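Local coordinates for protein putative cytochrome P450 120 (Synechocystis sp., PDB 2VE3) that binds heme and retinoic acid and probably works as a cytochrome P450 monooxygenase, at residues Leu308-Val311 against Leu312-Ile315; Gly393-Phe396 against Ala397-Glu400. One frame throughout, in Å; residues are numbered along the deposited sequence.

Contact 1 of 2, residues Leu308-Val311 against Leu312-Ile315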
ATOM      1  N   LEU A 308      -7.643   2.644  13.133  1.00 17.90           N
ATOM      2  CA  LEU A 308      -7.024   2.597  11.817  1.00 17.98           C
ATOM      3  C   LEU A 308      -5.525   2.287  11.903  1.00 17.63           C
ATOM      4  O   LEU A 308      -5.024   1.501  11.100  1.00 17.84           O
ATOM      5  CB  LEU A 308      -7.365   3.854  11.002  1.00 17.80           C
ATOM      6  CG  LEU A 308      -8.844   4.063  10.670  1.00 17.92           C
ATOM      7  CD1 LEU A 308      -9.069   5.420   9.990  1.00 19.69           C
ATOM      8  CD2 LEU A 308      -9.422   2.933   9.803  1.00 18.13           C
ATOM      9  N   GLN A 309      -4.839   2.821  12.920  1.00 16.84           N
ATOM     10  CA  GLN A 309      -3.478   2.372  13.255  1.00 16.56           C
ATOM     11  C   GLN A 309      -3.405   0.850  13.479  1.00 15.86           C
ATOM     12  O   GLN A 309      -2.449   0.192  13.051  1.00 14.20           O
ATOM     13  CB  GLN A 309      -2.940   3.078  14.523  1.00 17.41           C
ATOM     14  CG  GLN A 309      -2.634   4.612  14.401  1.00 18.31           C
ATOM     15  CD  GLN A 309      -1.383   4.912  13.598  1.00 20.04           C
ATOM     16  OE1 GLN A 309      -1.360   4.764  12.369  1.00 24.33           O
ATOM     17  NE2 GLN A 309      -0.338   5.352  14.281  1.00 19.85           N
ATOM     18  N   GLU A 310      -4.416   0.308  14.160  1.00 15.00           N
ATOM     19  CA  GLU A 310      -4.437  -1.105  14.521  1.00 15.88           C
ATOM     20  C   GLU A 310      -4.860  -2.051  13.375  1.00 15.11           C
ATOM     21  O   GLU A 310      -4.363  -3.183  13.291  1.00 15.43           O
ATOM     22  CB  GLU A 310      -5.269  -1.325  15.804  1.00 15.64           C
ATOM     23  CG  GLU A 310      -5.490  -2.781  16.230  1.00 16.90           C
ATOM     24  CD  GLU A 310      -4.224  -3.535  16.605  1.00 18.46           C
ATOM     25  OE1 GLU A 310      -3.100  -3.046  16.351  1.00 22.28           O
ATOM     26  OE2 GLU A 310      -4.356  -4.641  17.171  1.00 15.36           O
ATOM     27  N   VAL A 311      -5.756  -1.589  12.504  1.00 15.17           N
ATOM     28  CA  VAL A 311      -6.058  -2.310  11.243  1.00 14.90           C
ATOM     29  C   VAL A 311      -4.761  -2.507  10.443  1.00 15.27           C
ATOM     30  O   VAL A 311      -4.410  -3.637  10.100  1.00 16.14           O
ATOM     31  CB  VAL A 311      -7.154  -1.589  10.380  1.00 14.63           C
ATOM     32  CG1 VAL A 311      -7.226  -2.175   8.991  1.00 15.92           C
ATOM     33  CG2 VAL A 311      -8.526  -1.702  11.020  1.00 13.47           C
ATOM     34  N   LEU A 312      -4.045  -1.411  10.173  1.00 15.39           N
ATOM     35  CA  LEU A 312      -2.769  -1.433   9.425  1.00 15.40           C
ATOM     36  C   LEU A 312      -1.687  -2.254  10.125  1.00 15.48           C
ATOM     37  O   LEU A 312      -0.773  -2.785   9.477  1.00 15.57           O
ATOM     38  CB  LEU A 312      -2.241  -0.001   9.192  1.00 15.36           C
ATOM     39  CG  LEU A 312      -3.075   0.979   8.343  1.00 15.17           C
ATOM     40  CD1 LEU A 312      -2.424   2.348   8.284  1.00 16.52           C
ATOM     41  CD2 LEU A 312      -3.366   0.461   6.938  1.00 13.81           C
ATOM     42  N   ARG A 313      -1.775  -2.325  11.458  1.00 15.06           N
ATOM     43  CA  ARG A 313      -0.828  -3.089  12.246  1.00 14.57           C
ATOM     44  C   ARG A 313      -1.096  -4.570  12.015  1.00 14.09           C
ATOM     45  O   ARG A 313      -0.204  -5.311  11.622  1.00 13.37           O
ATOM     46  CB  ARG A 313      -0.928  -2.716  13.744  1.00 14.36           C
ATOM     47  CG  ARG A 313       0.271  -3.114  14.606  1.00 15.40           C
ATOM     48  CD  ARG A 313       0.234  -4.594  15.048  1.00 17.39           C
ATOM     49  NE  ARG A 313      -1.030  -4.987  15.691  1.00 20.17           N
ATOM     50  CZ  ARG A 313      -1.352  -6.236  16.051  1.00 18.10           C
ATOM     51  NH1 ARG A 313      -0.512  -7.238  15.853  1.00 15.57           N
ATOM     52  NH2 ARG A 313      -2.526  -6.481  16.605  1.00 15.25           N
ATOM     53  N   LEU A 314      -2.332  -4.984  12.280  1.00 14.04           N
ATOM     54  CA  LEU A 314      -2.719  -6.388  12.197  1.00 13.86           C
ATOM     55  C   LEU A 314      -2.651  -6.935  10.774  1.00 14.09           C
ATOM     56  O   LEU A 314      -2.145  -8.031  10.559  1.00 15.02           O
ATOM     57  CB  LEU A 314      -4.116  -6.619  12.810  1.00 13.29           C
ATOM     58  CG  LEU A 314      -4.622  -8.070  12.916  1.00 12.86           C
ATOM     59  CD1 LEU A 314      -3.645  -9.008  13.642  1.00  9.01           C
ATOM     60  CD2 LEU A 314      -6.005  -8.143  13.554  1.00 13.09           C
ATOM     61  N   ILE A 315      -3.163  -6.185   9.808  1.00 14.24           N
ATOM     62  CA  ILE A 315      -3.123  -6.631   8.409  1.00 14.54           C
ATOM     63  C   ILE A 315      -2.454  -5.564   7.527  1.00 14.78           C
ATOM     64  O   ILE A 315      -3.141  -4.746   6.931  1.00 15.91           O
ATOM     65  CB  ILE A 315      -4.545  -6.940   7.862  1.00 14.66           C
ATOM     66  CG1 ILE A 315      -5.314  -7.901   8.787  1.00 13.36           C
ATOM     67  CG2 ILE A 315      -4.459  -7.532   6.451  1.00 14.64           C
ATOM     68  CD1 ILE A 315      -6.779  -8.036   8.415  1.00 13.56           C
TER
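Leu308-Val311 and Leu312-Ile315 run along the end of helix 302-314, Ile315 being the first residue beyond it; here Leu312 N donates to Leu308 O, Leu314 N to Glu310 O and Ile315 N to Val311 O, the last at 2.9 Å, while the bond from Arg313 N to Gln309 O is weak. Glu310 and Arg313, three residues apart, match the ExxR motif of the cytochrome P450 K helix. Their side chains run alongside each other in the same direction, and the arginine presents its NE edge to the carboxylate. Arg313 NE meets Glu310 OE1 at 2.9 Å, and the bond is almost straight at 173°. The second arm, Arg313 NH2 to Glu310 OE2, is shorter at 2.7 Å. Both oxygens are approached on the syn side; they lie near the guanidinium plane, yet the carboxylate is turned 28° against it. With Glu310 CG anti to the backbone N (chi1 174°) and a bend at the next bond, the carboxylate swings round to lie beside the Arg313 guanidinium. Arg366 makes a further salt bridge to Glu310 OE2, as in the Glu-Arg-Arg triad of the family, and His350 O and Pro359 O accept from Arg313 NH1, so both members of the buried ion pair have further polar partners. Leu312 reaches the heme with its side chain, while its CG stays 3.4 Å from Leu308 O. One guanidinium face of Arg313 carries Leu314 CB, 4.1 Å above the plane and offset toward the rim.

Contact 2 of 2, residues Gly393-Phe396 against Ala397-Glu400. With HEM (protoporphyrin IX containing Fe), chain C.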
ATOM      1  N   GLY A 393       2.450   8.845   0.085  1.00 20.31           N
ATOM      2  CA  GLY A 393       1.013   9.053  -0.019  1.00 20.53           C
ATOM      3  C   GLY A 393       0.238   8.708   1.231  1.00 20.35           C
ATOM      4  O   GLY A 393      -0.982   8.638   1.203  1.00 20.47           O
ATOM      5  N   LYS A 394       0.943   8.547   2.344  1.00 20.96           N
ATOM      6  CA  LYS A 394       0.324   8.069   3.593  1.00 21.45           C
ATOM      7  C   LYS A 394      -0.911   8.851   4.068  1.00 21.20           C
ATOM      8  O   LYS A 394      -1.843   8.267   4.601  1.00 21.80           O
ATOM      9  CB  LYS A 394       1.363   7.902   4.703  1.00 21.28           C
ATOM     10  CG  LYS A 394       1.888   9.163   5.307  1.00 22.48           C
ATOM     11  CD  LYS A 394       3.015   8.823   6.283  1.00 26.36           C
ATOM     12  CE  LYS A 394       3.627  10.076   6.927  1.00 27.16           C
ATOM     13  NZ  LYS A 394       4.937   9.740   7.553  1.00 28.21           N
ATOM     14  N   GLU A 395      -0.921  10.165   3.856  1.00 21.40           N
ATOM     15  CA  GLU A 395      -2.049  11.003   4.294  1.00 21.53           C
ATOM     16  C   GLU A 395      -3.238  10.982   3.326  1.00 20.36           C
ATOM     17  O   GLU A 395      -4.379  11.151   3.752  1.00 21.14           O
ATOM     18  CB  GLU A 395      -1.600  12.442   4.615  1.00 21.95           C
ATOM     19  CG  GLU A 395      -0.492  12.544   5.669  1.00 24.73           C
ATOM     20  CD  GLU A 395      -0.909  12.049   7.051  1.00 29.06           C
ATOM     21  OE1 GLU A 395      -2.045  12.339   7.488  1.00 32.66           O
ATOM     22  OE2 GLU A 395      -0.094  11.374   7.713  1.00 30.89           O
ATOM     23  N   PHE A 396      -2.977  10.786   2.036  1.00 19.30           N
ATOM     24  CA  PHE A 396      -4.033  10.400   1.112  1.00 19.07           C
ATOM     25  C   PHE A 396      -4.717   9.101   1.556  1.00 18.69           C
ATOM     26  O   PHE A 396      -5.942   9.018   1.541  1.00 18.49           O
ATOM     27  CB  PHE A 396      -3.517  10.231  -0.317  1.00 18.93           C
ATOM     28  CG  PHE A 396      -4.605   9.931  -1.307  1.00 19.41           C
ATOM     29  CD1 PHE A 396      -5.304  10.966  -1.924  1.00 19.26           C
ATOM     30  CD2 PHE A 396      -4.987   8.619  -1.563  1.00 17.85           C
ATOM     31  CE1 PHE A 396      -6.333  10.697  -2.831  1.00 20.97           C
ATOM     32  CE2 PHE A 396      -6.016   8.331  -2.467  1.00 20.09           C
ATOM     33  CZ  PHE A 396      -6.699   9.373  -3.102  1.00 19.95           C
ATOM     34  N   ALA A 397      -3.911   8.089   1.903  1.00 18.60           N
ATOM     35  CA  ALA A 397      -4.407   6.814   2.414  1.00 18.84           C
ATOM     36  C   ALA A 397      -5.261   7.002   3.665  1.00 18.96           C
ATOM     37  O   ALA A 397      -6.353   6.428   3.749  1.00 18.07           O
ATOM     38  CB  ALA A 397      -3.262   5.887   2.719  1.00 18.69           C
ATOM     39  N   ARG A 398      -4.749   7.785   4.634  1.00 19.10           N
ATOM     40  CA  ARG A 398      -5.424   7.972   5.932  1.00 19.32           C
ATOM     41  C   ARG A 398      -6.715   8.735   5.774  1.00 19.86           C
ATOM     42  O   ARG A 398      -7.706   8.407   6.438  1.00 20.07           O
ATOM     43  CB  ARG A 398      -4.532   8.675   6.965  1.00 19.31           C
ATOM     44  CG  ARG A 398      -3.563   7.746   7.652  1.00 18.10           C
ATOM     45  CD  ARG A 398      -2.516   8.511   8.454  1.00 18.71           C
ATOM     46  NE  ARG A 398      -1.751   7.590   9.282  1.00 20.47           N
ATOM     47  CZ  ARG A 398      -0.468   7.722   9.593  1.00 22.35           C
ATOM     48  NH1 ARG A 398       0.238   8.753   9.135  1.00 23.79           N
ATOM     49  NH2 ARG A 398       0.116   6.808  10.360  1.00 23.37           N
ATOM     50  N   LEU A 399      -6.689   9.752   4.899  1.00 20.17           N
ATOM     51  CA  LEU A 399      -7.890  10.473   4.493  1.00 20.09           C
ATOM     52  C   LEU A 399      -8.991   9.536   3.987  1.00 19.90           C
ATOM     53  O   LEU A 399     -10.113   9.576   4.495  1.00 19.74           O
ATOM     54  CB  LEU A 399      -7.575  11.502   3.397  1.00 20.51           C
ATOM     55  CG  LEU A 399      -8.772  12.319   2.905  1.00 21.32           C
ATOM     56  CD1 LEU A 399      -9.184  13.326   3.961  1.00 24.12           C
ATOM     57  CD2 LEU A 399      -8.437  13.034   1.606  1.00 23.60           C
ATOM     58  N   GLU A 400      -8.663   8.698   3.000  1.00 19.26           N
ATOM     59  CA  GLU A 400      -9.661   7.820   2.388  1.00 19.73           C
ATOM     60  C   GLU A 400     -10.167   6.753   3.364  1.00 19.31           C
ATOM     61  O   GLU A 400     -11.341   6.415   3.351  1.00 19.75           O
ATOM     62  CB  GLU A 400      -9.130   7.167   1.102  1.00 19.58           C
ATOM     63  CG  GLU A 400     -10.222   6.474   0.284  1.00 20.54           C
ATOM     64  CD  GLU A 400      -9.774   5.927  -1.060  1.00 20.91           C
ATOM     65  OE1 GLU A 400      -8.811   6.459  -1.671  1.00 24.90           O
ATOM     66  OE2 GLU A 400     -10.426   4.964  -1.526  1.00 22.95           O
TER
HETATM   67  CHA HEM C1444       6.178   3.915  -0.509  1.00 15.28           C
HETATM   68  CHB HEM C1444       2.932   1.527   2.211  1.00 15.04           C
HETATM   69  CHC HEM C1444      -0.673   4.114   0.218  1.00 14.33           C
HETATM   70  CHD HEM C1444       2.456   6.091  -2.876  1.00 15.48           C
HETATM   71  C1A HEM C1444       5.637   3.041   0.426  1.00 15.75           C
HETATM   72  C2A HEM C1444       6.351   2.111   1.282  1.00 16.53           C
HETATM   73  C3A HEM C1444       5.442   1.469   2.043  1.00 15.64           C
HETATM   74  C4A HEM C1444       4.135   1.951   1.673  1.00 14.57           C
HETATM   75  CMA HEM C1444       5.695   0.383   3.105  1.00 12.91           C
HETATM   76  CAA HEM C1444       7.889   1.951   1.339  1.00 17.66           C
HETATM   77  CBA HEM C1444       8.404   0.851   0.415  1.00 22.28           C
HETATM   78  CGA HEM C1444       9.917   0.918   0.435  1.00 23.09           C
HETATM   79  O1A HEM C1444      10.499   0.689   1.536  1.00 24.72           O
HETATM   80  O2A HEM C1444      10.533   1.195  -0.636  1.00 20.81           O
HETATM   81  C1B HEM C1444       1.681   2.047   1.941  1.00 12.51           C
HETATM   82  C2B HEM C1444       0.441   1.731   2.635  1.00 12.92           C
HETATM   83  C3B HEM C1444      -0.556   2.455   2.087  1.00 12.23           C
HETATM   84  C4B HEM C1444       0.026   3.241   1.029  1.00 13.05           C
HETATM   85  CMB HEM C1444       0.335   0.734   3.811  1.00 10.82           C
HETATM   86  CAB HEM C1444      -2.079   2.479   2.439  1.00 15.23           C
HETATM   87  CBB HEM C1444      -2.553   2.347   3.688  1.00 16.01           C
HETATM   88  C1C HEM C1444      -0.153   4.921  -0.767  1.00 13.00           C
HETATM   89  C2C HEM C1444      -0.879   5.902  -1.548  1.00 13.34           C
HETATM   90  C3C HEM C1444      -0.016   6.457  -2.410  1.00 14.01           C
HETATM   91  C4C HEM C1444       1.285   5.819  -2.201  1.00 14.88           C
HETATM   92  CMC HEM C1444      -2.380   6.257  -1.365  1.00 12.86           C
HETATM   93  CAC HEM C1444      -0.303   7.593  -3.435  1.00 15.51           C
HETATM   94  CBC HEM C1444      -1.009   7.418  -4.558  1.00 17.19           C
HETATM   95  C1D HEM C1444       3.721   5.623  -2.584  1.00 14.67           C
HETATM   96  C2D HEM C1444       4.876   5.856  -3.411  1.00 16.13           C
HETATM   97  C3D HEM C1444       6.042   5.175  -2.686  1.00 14.38           C
HETATM   98  C4D HEM C1444       5.475   4.620  -1.472  1.00 15.82           C
HETATM   99  CMD HEM C1444       4.915   6.626  -4.756  1.00 16.86           C
HETATM  100  CAD HEM C1444       7.523   5.103  -3.125  1.00 15.12           C
HETATM  101  CBD HEM C1444       8.323   6.065  -2.249  1.00 14.58           C
HETATM  102  CGD HEM C1444       9.778   6.065  -2.654  1.00 17.76           C
HETATM  103  O1D HEM C1444      10.500   6.986  -2.196  1.00 18.96           O
HETATM  104  O2D HEM C1444      10.235   5.170  -3.426  1.00 19.97           O
HETATM  105  NA  HEM C1444       4.295   2.913   0.692  1.00 14.51           N
HETATM  106  NB  HEM C1444       1.387   2.961   0.953  1.00 13.52           N
HETATM  107  NC  HEM C1444       1.163   4.883  -1.194  1.00 14.17           N
HETATM  108  ND  HEM C1444       4.107   4.908  -1.446  1.00 15.52           N
HETATM  109 FE   HEM C1444       2.727   4.136  -0.049  1.00 15.89          FE
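Arg398 and Glu395 cross obliquely, their guanidinium and carboxylate planes 47° apart. Only one arm joins them: Arg398 NH1 donates at 3.0 Å to Glu395 OE2, which lies at the guanidinium edge and is met on its syn side. Lys394 runs alongside Arg398, its CD 4.0 Å from Arg398 NH1. The like charges stay separated, with Lys394 NZ 5.1 Å from Arg398 NH1, and Lys394 NZ pairs with Glu390. An alanine in place of Arg398 would probably leave the Glu395 carboxylate without this charged mate and free to turn, and deprive Gln309 of a donor. These residues open helix 394-411, the L helix of the P450 fold, just after Cys391, the probable axial heme ligand. Gly393 is its N-cap residue, and its CA sits 3.7 Å from HEM C3C, where a beta carbon would collide with the ring. Ala397 CB lies 3.6 Å from HEM CAB, one helical turn further on. Phe396 has CG anti to the backbone N (chi1 -176°), which brings its CD2 to 3.5 Å from HEM CMC. Glu400 points the same way as Phe396, its carboxylate plane nearly perpendicular to the ring at 85°, and its OE1 approaches Phe396 CE2 to 3.5 Å.

How the contacts relate
Contact 1 comes first along the chain, at the end of helix 302-314, and contact 2 follows at the start of helix 394-411; their centres are 14 Å apart. A probable hydrogen bond of 3.2 Å between Gln309 OE1 and Arg398 NH2 links them directly. The same two helices also meet where Leu308 touches Lys402 and Leu312 touches Met401, so they pack against each other over about one turn of each. Both contacts also reach the heme, contact 1 through Leu312 and contact 2 through Gly393, Phe396 and Ala397. The ExxR helix is thereby tied to the helix that follows the cysteine probably ligating the iron.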